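Local structure of synaptotagmin-4 (Rattus norvegicus, 1W15) at residues L19-C24 against K146-C151; L32-L37 against F86-P91. The protein is a synaptotagmin that does not bind calcium and, through KIF1A, takes part in the mobility of neuronal dense-core vesicles, its C2B domain being described here. One frame throughout, in Å; residues are numbered along the deposited sequence. Where two conformers were deposited one is given.

Contact 1. Residues L19-C24 against K146-C151; sequences LLVSLC and KWHMLC
Lys146 opens the pairing with Val21: its N donates to Val21 O at 3.0 Å, and Val21 N returns a bond of 3.1 Å to Lys146 O, from a donor tilted 30° out of the carbonyl plane. The lysine's NZ forms a salt bridge with Glu135 OE1 of helix 128-138. Trp147 comes next, in a non-hydrogen-bonded pair with Leu20. Its indole covers the leucine: Leu20 CB stands 3.4 Å from the centroid of the six-membered ring, 5° off the normal, a CH-pi contact over one face. Leu20 lies obliquely across the indole; with its CG anti to the backbone N (chi1 175°), Leu20 CD1 comes to 3.8 Å from Trp147 CD1 on the pyrrole side, and Leu20 CD2 lies near Trp147 CZ2. Arg40 makes a cation-pi contact with the indole. Replacing Trp147 by alanine removes the indole and would probably leave Leu20 uncovered and Arg40 without its aromatic partner. His148 and Leu19 form the second hydrogen-bonded pair: Leu19 N to His148 O and His148 N to Leu19 O are both 2.9 Å. The imidazole, on the other face, crosses Val21 at about a right angle, His148 CD2 lying 3.9 Å from Val21 CG2; ND1 is hydrogen-bonded to Ser128 OG and NE2 to His132 ND1. Past the strand end, Leu150 CD2 packs on Leu19 CB at 3.9 Å, beside Val104 of the opposing sheet. The Leu20-Trp147 face thus meets Leu85 and Val87 of a neighbouring subunit; the other is mainly apolar, with His148 its polar member, whose two hydrogen bonds are likely to fix its ring rotation.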
loop_
_atom_site.group_PDB
_atom_site.type_symbol
_atom_site.label_atom_id
_atom_site.label_comp_id
_atom_site.label_asym_id
_atom_site.label_seq_id
_atom_site.Cartn_x
_atom_site.Cartn_y
_atom_site.Cartn_z
ATOM N N LEU A 19 -12.777 4.840 -9.871
ATOM C CA LEU A 19 -12.309 3.947 -8.823
ATOM C C LEU A 19 -10.886 3.534 -9.153
ATOM O O LEU A 19 -10.581 3.179 -10.308
ATOM C CB LEU A 19 -13.177 2.690 -8.719
ATOM C CG LEU A 19 -12.818 1.735 -7.559
ATOM C CD1 LEU A 19 -13.148 2.393 -6.214
ATOM C CD2 LEU A 19 -13.545 0.352 -7.671
ATOM N N LEU A 20 -10.004 3.703 -8.174
ATOM C CA LEU A 20 -8.579 3.380 -8.368
ATOM C C LEU A 20 -8.316 2.027 -7.698
ATOM O O LEU A 20 -8.586 1.848 -6.478
ATOM C CB LEU A 20 -7.725 4.480 -7.711
ATOM C CG LEU A 20 -6.219 4.251 -7.709
ATOM C CD1 LEU A 20 -5.643 4.239 -9.142
ATOM C CD2 LEU A 20 -5.547 5.392 -6.843
ATOM N N VAL A 21 -7.801 1.065 -8.477
ATOM C CA VAL A 21 -7.617 -0.291 -7.937
ATOM C C VAL A 21 -6.246 -0.798 -8.387
ATOM O O VAL A 21 -5.724 -0.305 -9.394
ATOM C CB VAL A 21 -8.721 -1.303 -8.345
ATOM C CG1 VAL A 21 -10.107 -0.904 -7.733
ATOM C CG2 VAL A 21 -8.785 -1.508 -9.890
ATOM N N SER A 22 -5.633 -1.665 -7.586
ATOM C CA SER A 22 -4.337 -2.243 -7.981
ATOM C C SER A 22 -4.459 -3.746 -7.846
ATOM O O SER A 22 -5.089 -4.226 -6.875
ATOM C CB SER A 22 -3.210 -1.714 -7.057
ATOM O OG SER A 22 -1.955 -2.212 -7.455
ATOM N N LEU A 23 -3.905 -4.511 -8.799
ATOM C CA LEU A 23 -4.010 -5.967 -8.726
ATOM C C LEU A 23 -2.644 -6.560 -9.025
ATOM O O LEU A 23 -1.851 -5.905 -9.724
ATOM C CB LEU A 23 -5.036 -6.507 -9.740
ATOM C CG LEU A 23 -6.560 -6.303 -9.423
ATOM C CD1 LEU A 23 -6.999 -4.960 -9.858
ATOM C CD2 LEU A 23 -7.401 -7.398 -10.112
ATOM N N CYS A 24 -2.370 -7.739 -8.461
ATOM C CA CYS A 24 -1.101 -8.465 -8.678
ATOM C C CYS A 24 -1.425 -9.954 -8.731
ATOM O O CYS A 24 -2.023 -10.497 -7.783
ATOM C CB CYS A 24 -0.120 -8.219 -7.521
ATOM S SG CYS A 24 1.403 -9.105 -7.736
ATOM N N LYS A 146 -4.591 1.260 -11.651
ATOM C CA LYS A 146 -5.188 2.093 -12.701
ATOM C C LYS A 146 -6.485 2.676 -12.168
ATOM O O LYS A 146 -7.176 2.007 -11.381
ATOM C CB LYS A 146 -5.581 1.315 -13.971
ATOM C CG LYS A 146 -4.454 0.522 -14.623
ATOM C CD LYS A 146 -4.809 0.119 -16.105
ATOM C CE LYS A 146 -3.620 -0.644 -16.745
ATOM N NZ LYS A 146 -2.349 0.157 -16.555
ATOM N N TRP A 147 -6.760 3.887 -12.614
ATOM C CA TRP A 147 -8.088 4.529 -12.473
ATOM C C TRP A 147 -9.036 4.007 -13.539
ATOM O O TRP A 147 -8.635 3.825 -14.704
ATOM C CB TRP A 147 -7.949 6.034 -12.654
ATOM C CG TRP A 147 -7.475 6.784 -11.440
ATOM C CD1 TRP A 147 -6.235 7.393 -11.245
ATOM C CD2 TRP A 147 -8.246 7.051 -10.258
ATOM N NE1 TRP A 147 -6.206 7.997 -10.003
ATOM C CE2 TRP A 147 -7.427 7.844 -9.388
ATOM C CE3 TRP A 147 -9.568 6.709 -9.849
ATOM C CZ2 TRP A 147 -7.869 8.296 -8.108
ATOM C CZ3 TRP A 147 -10.025 7.173 -8.606
ATOM C CH2 TRP A 147 -9.154 7.942 -7.731
ATOM N N HIS A 148 -10.291 3.735 -13.166
ATOM C CA HIS A 148 -11.305 3.295 -14.105
ATOM C C HIS A 148 -12.556 4.115 -13.901
ATOM O O HIS A 148 -12.903 4.378 -12.757
ATOM C CB HIS A 148 -11.705 1.869 -13.818
ATOM C CG HIS A 148 -10.601 0.899 -14.050
ATOM N ND1 HIS A 148 -10.365 0.333 -15.287
ATOM C CD2 HIS A 148 -9.664 0.397 -13.212
ATOM C CE1 HIS A 148 -9.344 -0.506 -15.199
ATOM N NE2 HIS A 148 -8.895 -0.488 -13.950
ATOM N N MET A 149 -13.242 4.468 -14.985
ATOM C CA MET A 149 -14.620 5.041 -14.875
ATOM C C MET A 149 -15.575 3.946 -14.408
ATOM O O MET A 149 -15.450 2.788 -14.800
ATOM C CB MET A 149 -15.114 5.602 -16.220
ATOM C CG MET A 149 -14.213 6.711 -16.856
ATOM S SD MET A 149 -14.056 8.210 -15.821
ATOM C CE MET A 149 -15.753 8.706 -15.552
ATOM N N LEU A 150 -16.509 4.307 -13.539
ATOM C CA LEU A 150 -17.525 3.396 -13.072
ATOM C C LEU A 150 -18.717 3.401 -14.046
ATOM O O LEU A 150 -19.007 4.423 -14.657
ATOM C CB LEU A 150 -17.990 3.827 -11.666
ATOM C CG LEU A 150 -16.883 3.626 -10.607
ATOM C CD1 LEU A 150 -17.162 4.405 -9.339
ATOM C CD2 LEU A 150 -16.730 2.151 -10.251
ATOM N N CYS A 151 -19.362 2.255 -14.195
ATOM C CA CYS A 151 -20.591 2.118 -14.976
ATOM C C CYS A 151 -21.800 1.969 -14.080
ATOM O O CYS A 151 -21.684 1.745 -12.885
ATOM C CB CYS A 151 -20.531 0.859 -15.802
ATOM S SG CYS A 151 -19.303 1.120 -17.053
#

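Contact 2. Residues L32-L37 against F86-P91; sequences LTVVVL and FVFDIP
The Phe88 ring receives Val34 at its edge: CG2 of Val34 lies in the ring plane, 3.7 Å from CD2 of Phe88, and the two side chains meet at a slant. Leu32 O also lies near that plane at the edge. Val36 CG2 lies at the edge of the Phe86 ring, near its plane, 4.1 Å from Phe86 CE2. In Phe88, CG anti to the carbonyl carbon (chi1 -72°) turns the ring so that its edge meets Val34. Both phenylalanines share a face of the sheet with Leu32 and Val34, and Lys69 of strand 64-70 touches both of their side chains. Ile90, just beyond the strand, brings CD1 to 3.9 Å from Leu32 CB. Two hydrogen-bonded pairs join the backbones: Leu32 N to Phe88 O and Phe88 N to Leu32 O, and likewise Val34 N to Phe86 O and Phe86 N to Val34 O, are all 2.8 Å. Thr33 and Val87 make the non-hydrogen-bonded pair between them, where Thr33 CA approaches Phe86 O at 3.3 Å in a CA-H...O contact. Phe102 and Val100 of the facing sheet receive Val34 and Leu32, placing this antiparallel pair in the hydrophobic filling of the eight-stranded beta sandwich of a C2 domain.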
loop_
_atom_site.group_PDB
_atom_site.type_symbol
_atom_site.label_atom_id
_atom_site.label_comp_id
_atom_site.label_asym_id
_atom_site.label_seq_id
_atom_site.Cartn_x
_atom_site.Cartn_y
_atom_site.Cartn_z
ATOM N N LEU A 32 -4.394 -13.932 -6.050
ATOM C CA LEU A 32 -4.500 -12.673 -6.756
ATOM C C LEU A 32 -4.714 -11.680 -5.642
ATOM O O LEU A 32 -5.631 -11.856 -4.816
ATOM C CB LEU A 32 -5.743 -12.687 -7.652
ATOM C CG LEU A 32 -6.123 -11.395 -8.379
ATOM C CD1 LEU A 32 -5.108 -10.988 -9.517
ATOM C CD2 LEU A 32 -7.558 -11.578 -8.944
ATOM N N THR A 33 -3.901 -10.635 -5.600
ATOM C CA THR A 33 -4.113 -9.633 -4.564
ATOM C C THR A 33 -4.774 -8.427 -5.199
ATOM O O THR A 33 -4.408 -8.002 -6.303
ATOM C CB THR A 33 -2.798 -9.303 -3.831
ATOM O OG1 THR A 33 -2.005 -8.422 -4.622
ATOM C CG2 THR A 33 -1.946 -10.593 -3.744
ATOM N N VAL A 34 -5.784 -7.894 -4.521
ATOM C CA VAL A 34 -6.577 -6.808 -5.084
ATOM C C VAL A 34 -6.606 -5.715 -4.012
ATOM O O VAL A 34 -7.003 -5.983 -2.860
ATOM C CB VAL A 34 -8.042 -7.285 -5.376
ATOM C CG1 VAL A 34 -8.921 -6.117 -5.818
ATOM C CG2 VAL A 34 -8.108 -8.457 -6.457
ATOM N N VAL A 35 -6.241 -4.508 -4.394
ATOM C CA VAL A 35 -6.278 -3.384 -3.464
ATOM C C VAL A 35 -7.332 -2.411 -3.973
ATOM O O VAL A 35 -7.265 -1.891 -5.092
ATOM C CB VAL A 35 -4.912 -2.628 -3.341
ATOM C CG1 VAL A 35 -4.977 -1.559 -2.200
ATOM C CG2 VAL A 35 -3.763 -3.645 -3.112
ATOM N N VAL A 36 -8.295 -2.124 -3.121
ATOM C CA VAL A 36 -9.246 -1.039 -3.431
ATOM C C VAL A 36 -8.644 0.225 -2.784
ATOM O O VAL A 36 -8.517 0.311 -1.526
ATOM C CB VAL A 36 -10.665 -1.308 -2.827
ATOM C CG1 VAL A 36 -11.597 -0.135 -3.173
ATOM C CG2 VAL A 36 -11.265 -2.639 -3.426
ATOM N N LEU A 37 -8.250 1.185 -3.625
ATOM C CA LEU A 37 -7.441 2.284 -3.138
ATOM C C LEU A 37 -8.357 3.465 -2.796
ATOM O O LEU A 37 -8.448 3.838 -1.618
ATOM C CB LEU A 37 -6.364 2.667 -4.154
ATOM C CG LEU A 37 -5.279 1.568 -4.172
ATOM C CD1 LEU A 37 -4.552 1.408 -5.519
ATOM C CD2 LEU A 37 -4.256 1.956 -3.076
ATOM N N PHE A 86 -6.948 -7.136 -0.363
ATOM C CA PHE A 86 -7.534 -8.459 -0.206
ATOM C C PHE A 86 -6.720 -9.477 -0.953
ATOM O O PHE A 86 -6.129 -9.168 -2.021
ATOM C CB PHE A 86 -8.956 -8.501 -0.769
ATOM C CG PHE A 86 -9.876 -7.441 -0.151
ATOM C CD1 PHE A 86 -10.328 -7.578 1.162
ATOM C CD2 PHE A 86 -10.292 -6.337 -0.918
ATOM C CE1 PHE A 86 -11.184 -6.598 1.745
ATOM C CE2 PHE A 86 -11.173 -5.334 -0.323
ATOM C CZ PHE A 86 -11.581 -5.488 0.992
ATOM N N VAL A 87 -6.730 -10.686 -0.422
ATOM C CA VAL A 87 -6.030 -11.801 -1.077
ATOM C C VAL A 87 -7.080 -12.827 -1.522
ATOM O O VAL A 87 -7.847 -13.337 -0.680
ATOM C CB VAL A 87 -4.984 -12.453 -0.100
ATOM C CG1 VAL A 87 -4.285 -13.697 -0.714
ATOM C CG2 VAL A 87 -3.965 -11.444 0.271
ATOM N N PHE A 88 -7.084 -13.163 -2.827
ATOM C CA PHE A 88 -7.995 -14.209 -3.356
ATOM C C PHE A 88 -7.225 -15.440 -3.731
ATOM O O PHE A 88 -6.192 -15.344 -4.360
ATOM C CB PHE A 88 -8.715 -13.733 -4.601
ATOM C CG PHE A 88 -9.762 -12.715 -4.337
ATOM C CD1 PHE A 88 -10.982 -13.081 -3.749
ATOM C CD2 PHE A 88 -9.566 -11.389 -4.717
ATOM C CE1 PHE A 88 -12.000 -12.139 -3.537
ATOM C CE2 PHE A 88 -10.570 -10.422 -4.486
ATOM C CZ PHE A 88 -11.801 -10.813 -3.891
ATOM N N ASP A 89 -7.731 -16.594 -3.338
ATOM C CA ASP A 89 -7.264 -17.897 -3.894
ATOM C C ASP A 89 -7.820 -18.136 -5.302
ATOM O O ASP A 89 -9.002 -17.906 -5.549
ATOM C CB ASP A 89 -7.761 -19.028 -2.989
ATOM C CG ASP A 89 -7.081 -19.027 -1.631
ATOM O OD1 ASP A 89 -5.867 -18.747 -1.554
ATOM O OD2 ASP A 89 -7.684 -19.304 -0.574
ATOM N N ILE A 90 -6.989 -18.572 -6.234
ATOM C CA ILE A 90 -7.427 -18.813 -7.589
ATOM C C ILE A 90 -7.404 -20.329 -7.709
ATOM O O ILE A 90 -6.358 -20.947 -7.520
ATOM C CB ILE A 90 -6.470 -18.126 -8.639
ATOM C CG1 ILE A 90 -6.415 -16.610 -8.427
ATOM C CG2 ILE A 90 -6.857 -18.492 -10.082
ATOM C CD1 ILE A 90 -7.791 -15.867 -8.556
ATOM N N PRO A 91 -8.565 -20.938 -7.945
ATOM C CA PRO A 91 -8.659 -22.410 -7.940
ATOM C C PRO A 91 -8.250 -23.053 -9.253
ATOM O O PRO A 91 -8.531 -24.218 -9.456
ATOM C CB PRO A 91 -10.150 -22.658 -7.678
ATOM C CG PRO A 91 -10.842 -21.483 -8.344
ATOM C CD PRO A 91 -9.874 -20.296 -8.196
#

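How the contacts relate
Both contacts belong to the same antiparallel sheet, contact 1 joining strand 144-149 to strand 18-26 and contact 2 joining strand 80-89 to strand 31-40. The inner strands 18-26 and 31-40 are neighbours and join the two contacts, with Ser22 O 2.8 Å from Val35 N in a probable hydrogen bond. Both are largely buried, yet each reaches an outer strand. Contact 2 fills the sandwich with aromatic and branched apolar groups, whereas contact 1 adds histidine and lysine beside the helix and a tryptophan on the outward face. Both outer strands also take part in subunit contacts, Val87 of contact 2 touching Leu20 of a third subunit.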